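Local coordinates for protein glutathione s-transferase S2 (Nilaparvata lugens, PDB 5H5L) that acts as a glutathione-requiring prostaglandin D synthase of the sigma class and probably conjugates glutathione to electrophilic substrates, at residues Y4-F9 and F29-I34. Sequence-based numbering, arbitrary orientation.
With GSH (glutathione), chain E.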
loop_
_atom_site.group_PDB
_atom_site.type_symbol
_atom_site.label_atom_id
_atom_site.label_comp_id
_atom_site.label_asym_id
_atom_site.label_seq_id
_atom_site.Cartn_x
_atom_site.Cartn_y
_atom_site.Cartn_z
ATOM N N TYR B 4 -18.968 14.044 -2.207
ATOM C CA TYR B 4 -17.562 13.869 -1.905
ATOM C C TYR B 4 -17.083 15.050 -1.106
ATOM O O TYR B 4 -17.242 16.200 -1.531
ATOM C CB TYR B 4 -16.736 13.781 -3.173
ATOM C CG TYR B 4 -17.007 12.566 -4.009
ATOM C CD1 TYR B 4 -16.549 11.307 -3.620
ATOM C CD2 TYR B 4 -17.651 12.676 -5.211
ATOM C CE1 TYR B 4 -16.786 10.197 -4.409
ATOM C CE2 TYR B 4 -17.892 11.568 -6.004
ATOM C CZ TYR B 4 -17.445 10.327 -5.594
ATOM O OH TYR B 4 -17.679 9.220 -6.380
ATOM N N LYS B 5 -16.443 14.761 0.009
ATOM C CA LYS B 5 -15.807 15.777 0.836
ATOM C C LYS B 5 -14.436 15.258 1.211
ATOM O O LYS B 5 -14.346 14.239 1.890
ATOM C CB LYS B 5 -16.660 16.059 2.071
ATOM C CG LYS B 5 -16.005 16.901 3.140
ATOM C CD LYS B 5 -16.976 17.138 4.304
ATOM C CE LYS B 5 -16.296 17.843 5.459
ATOM N NZ LYS B 5 -17.283 18.229 6.533
ATOM N N LEU B 6 -13.380 15.930 0.754
ATOM C CA LEU B 6 -12.000 15.578 1.070
ATOM C C LEU B 6 -11.458 16.458 2.179
ATOM O O LEU B 6 -11.538 17.684 2.089
ATOM C CB LEU B 6 -11.118 15.711 -0.182
ATOM C CG LEU B 6 -9.610 15.552 -0.009
ATOM C CD1 LEU B 6 -9.273 14.084 0.336
ATOM C CD2 LEU B 6 -8.841 15.990 -1.302
ATOM N N THR B 7 -10.891 15.837 3.217
ATOM C CA THR B 7 -10.170 16.538 4.259
ATOM C C THR B 7 -8.707 16.183 4.156
ATOM O O THR B 7 -8.345 15.009 4.259
ATOM C CB THR B 7 -10.696 16.175 5.653
ATOM O OG1 THR B 7 -12.084 16.487 5.731
ATOM C CG2 THR B 7 -9.935 16.908 6.738
ATOM N N TYR B 8 -7.871 17.205 4.015
ATOM C CA TYR B 8 -6.436 17.054 4.038
ATOM C C TYR B 8 -5.882 18.412 4.458
ATOM O O TYR B 8 -6.629 19.364 4.662
ATOM C CB TYR B 8 -5.896 16.583 2.672
ATOM C CG TYR B 8 -4.432 16.248 2.702
ATOM C CD1 TYR B 8 -3.982 15.104 3.338
ATOM C CD2 TYR B 8 -3.492 17.074 2.101
ATOM C CE1 TYR B 8 -2.641 14.802 3.388
ATOM C CE2 TYR B 8 -2.138 16.770 2.152
ATOM C CZ TYR B 8 -1.726 15.636 2.791
ATOM O OH TYR B 8 -0.391 15.301 2.855
ATOM N N PHE B 9 -4.574 18.467 4.634
ATOM C CA PHE B 9 -3.900 19.708 4.948
ATOM C C PHE B 9 -3.944 20.669 3.759
ATOM O O PHE B 9 -4.325 20.315 2.632
ATOM C CB PHE B 9 -2.462 19.427 5.342
ATOM C CG PHE B 9 -2.316 18.648 6.613
ATOM C CD1 PHE B 9 -2.692 19.192 7.823
ATOM C CD2 PHE B 9 -1.769 17.379 6.601
ATOM C CE1 PHE B 9 -2.533 18.479 9.012
ATOM C CE2 PHE B 9 -1.608 16.657 7.784
ATOM C CZ PHE B 9 -1.995 17.210 8.985
ATOM N N PHE B 29 -16.838 18.452 -5.555
ATOM C CA PHE B 29 -16.417 17.931 -4.287
ATOM C C PHE B 29 -15.990 19.080 -3.407
ATOM O O PHE B 29 -15.448 20.083 -3.881
ATOM C CB PHE B 29 -15.283 16.918 -4.458
ATOM C CG PHE B 29 -13.972 17.508 -4.897
ATOM C CD1 PHE B 29 -13.672 17.654 -6.238
ATOM C CD2 PHE B 29 -13.024 17.837 -3.976
ATOM C CE1 PHE B 29 -12.431 18.161 -6.626
ATOM C CE2 PHE B 29 -11.792 18.325 -4.342
ATOM C CZ PHE B 29 -11.489 18.474 -5.665
ATOM N N GLU B 30 -16.229 18.911 -2.112
ATOM C CA GLU B 30 -15.726 19.846 -1.132
ATOM C C GLU B 30 -14.265 19.555 -0.859
ATOM O O GLU B 30 -13.899 18.431 -0.487
ATOM C CB GLU B 30 -16.543 19.763 0.159
ATOM C CG GLU B 30 -16.042 20.701 1.231
ATOM C CD GLU B 30 -16.845 20.609 2.515
ATOM O OE1 GLU B 30 -18.040 20.265 2.455
ATOM O OE2 GLU B 30 -16.265 20.867 3.586
ATOM N N ASP B 31 -13.437 20.585 -1.018
ATOM C CA ASP B 31 -11.996 20.509 -0.787
ATOM C C ASP B 31 -11.710 21.128 0.574
ATOM O O ASP B 31 -11.274 22.275 0.697
ATOM C CB ASP B 31 -11.238 21.221 -1.906
ATOM C CG ASP B 31 -9.760 20.935 -1.895
ATOM O OD1 ASP B 31 -9.364 19.860 -1.408
ATOM O OD2 ASP B 31 -8.980 21.790 -2.381
ATOM N N ASN B 32 -11.947 20.336 1.619
ATOM C CA ASN B 32 -11.793 20.790 3.002
ATOM C C ASN B 32 -10.324 20.760 3.418
ATOM O O ASN B 32 -9.774 19.689 3.695
ATOM C CB ASN B 32 -12.661 19.916 3.913
ATOM C CG ASN B 32 -12.660 20.383 5.343
ATOM O OD1 ASN B 32 -12.795 21.578 5.616
ATOM N ND2 ASN B 32 -12.489 19.443 6.278
ATOM N N ARG B 33 -9.692 21.945 3.499
ATOM C CA ARG B 33 -8.267 22.085 3.792
ATOM C C ARG B 33 -8.012 22.526 5.228
ATOM O O ARG B 33 -8.695 23.409 5.753
ATOM C CB ARG B 33 -7.599 23.081 2.836
ATOM C CG ARG B 33 -7.644 22.641 1.384
ATOM C CD ARG B 33 -7.102 23.681 0.378
ATOM N NE ARG B 33 -6.845 23.002 -0.888
ATOM C CZ ARG B 33 -5.651 22.759 -1.428
ATOM N NH1 ARG B 33 -4.511 23.164 -0.881
ATOM N NH2 ARG B 33 -5.611 22.066 -2.538
ATOM N N ILE B 34 -6.986 21.939 5.835
ATOM C CA ILE B 34 -6.699 22.078 7.255
ATOM C C ILE B 34 -5.374 22.784 7.425
ATOM O O ILE B 34 -4.371 22.389 6.814
ATOM C CB ILE B 34 -6.632 20.713 7.964
ATOM C CG1 ILE B 34 -7.864 19.895 7.652
ATOM C CG2 ILE B 34 -6.471 20.896 9.472
ATOM C CD1 ILE B 34 -9.162 20.551 8.068
HETATM N N1 GSH E . -1.094 5.376 4.172
HETATM C CA1 GSH E . -1.753 6.656 4.399
HETATM C C1 GSH E . -2.290 7.183 3.057
HETATM O O11 GSH E . -1.695 6.864 1.977
HETATM O O12 GSH E . -3.309 7.936 3.011
HETATM C CB1 GSH E . -0.714 7.686 4.919
HETATM C CG1 GSH E . -1.480 8.917 5.379
HETATM C CD1 GSH E . -0.490 9.915 6.060
HETATM O OE1 GSH E . 0.646 9.635 6.244
HETATM N N2 GSH E . -1.007 11.223 6.474
HETATM C CA2 GSH E . -0.091 12.175 7.090
HETATM C C2 GSH E . -0.692 12.661 8.395
HETATM O O2 GSH E . -1.861 12.585 8.575
HETATM C CB2 GSH E . 0.029 13.356 6.152
HETATM S SG2 GSH E . 0.644 12.841 4.552
HETATM N N3 GSH E . 0.187 13.263 9.385
HETATM C CA3 GSH E . -0.375 13.780 10.629
HETATM C C3 GSH E . -0.123 12.806 11.764
HETATM O O31 GSH E . 0.436 11.705 11.557
HETATM O O32 GSH E . -0.486 13.142 12.902
HETATM O O HOH W 1 -17.990 20.913 5.668
#
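Tyr-4 lays its CB against CB of Phe-29 (3.7 Å), and its carbonyl takes the N-H of Glu-30, where the parallel pairing of strands 4-9 and 30-34 begins. This is the beta-alpha-beta unit of a thioredoxin-like domain, its crossover made by helix 15-25. Next, Lys-5 and Glu-30 run side by side as extended chains; NZ stays 4.1 Å from OE2 of Glu-30, and a water accepts from the amine and donates to OE2. Leu-6 bonds through both backbone groups, N to Glu-30 O (2.8 Å) and O to Asn-32 N, while its CD2 lies beside OD1 of Asp-31, a carboxylate salt-bridged to Arg-33 and Arg-19. At Thr-7, OG1 sits beside the backbone N (chi1 -58°) and accepts an N-H of Asn-32 ND2 at 3.0 Å, almost straight and in the amide plane; CG2 packs on CG1 of Ile-34. Tyr-8 N bonds to Asn-32 O, and the phenol OH of Tyr-8 is hydrogen-bonded to Leu-14 N and lies 3.2 Å from SG2 of glutathione. Phe-9 brings its ring edge to Ile-34 O. The backbone ladder thus helps to fix where Tyr-8 leaves the sheet, and the hydroxyl so close to sulfur is consistent with stabilising a glutathione thiolate, as in related transferases.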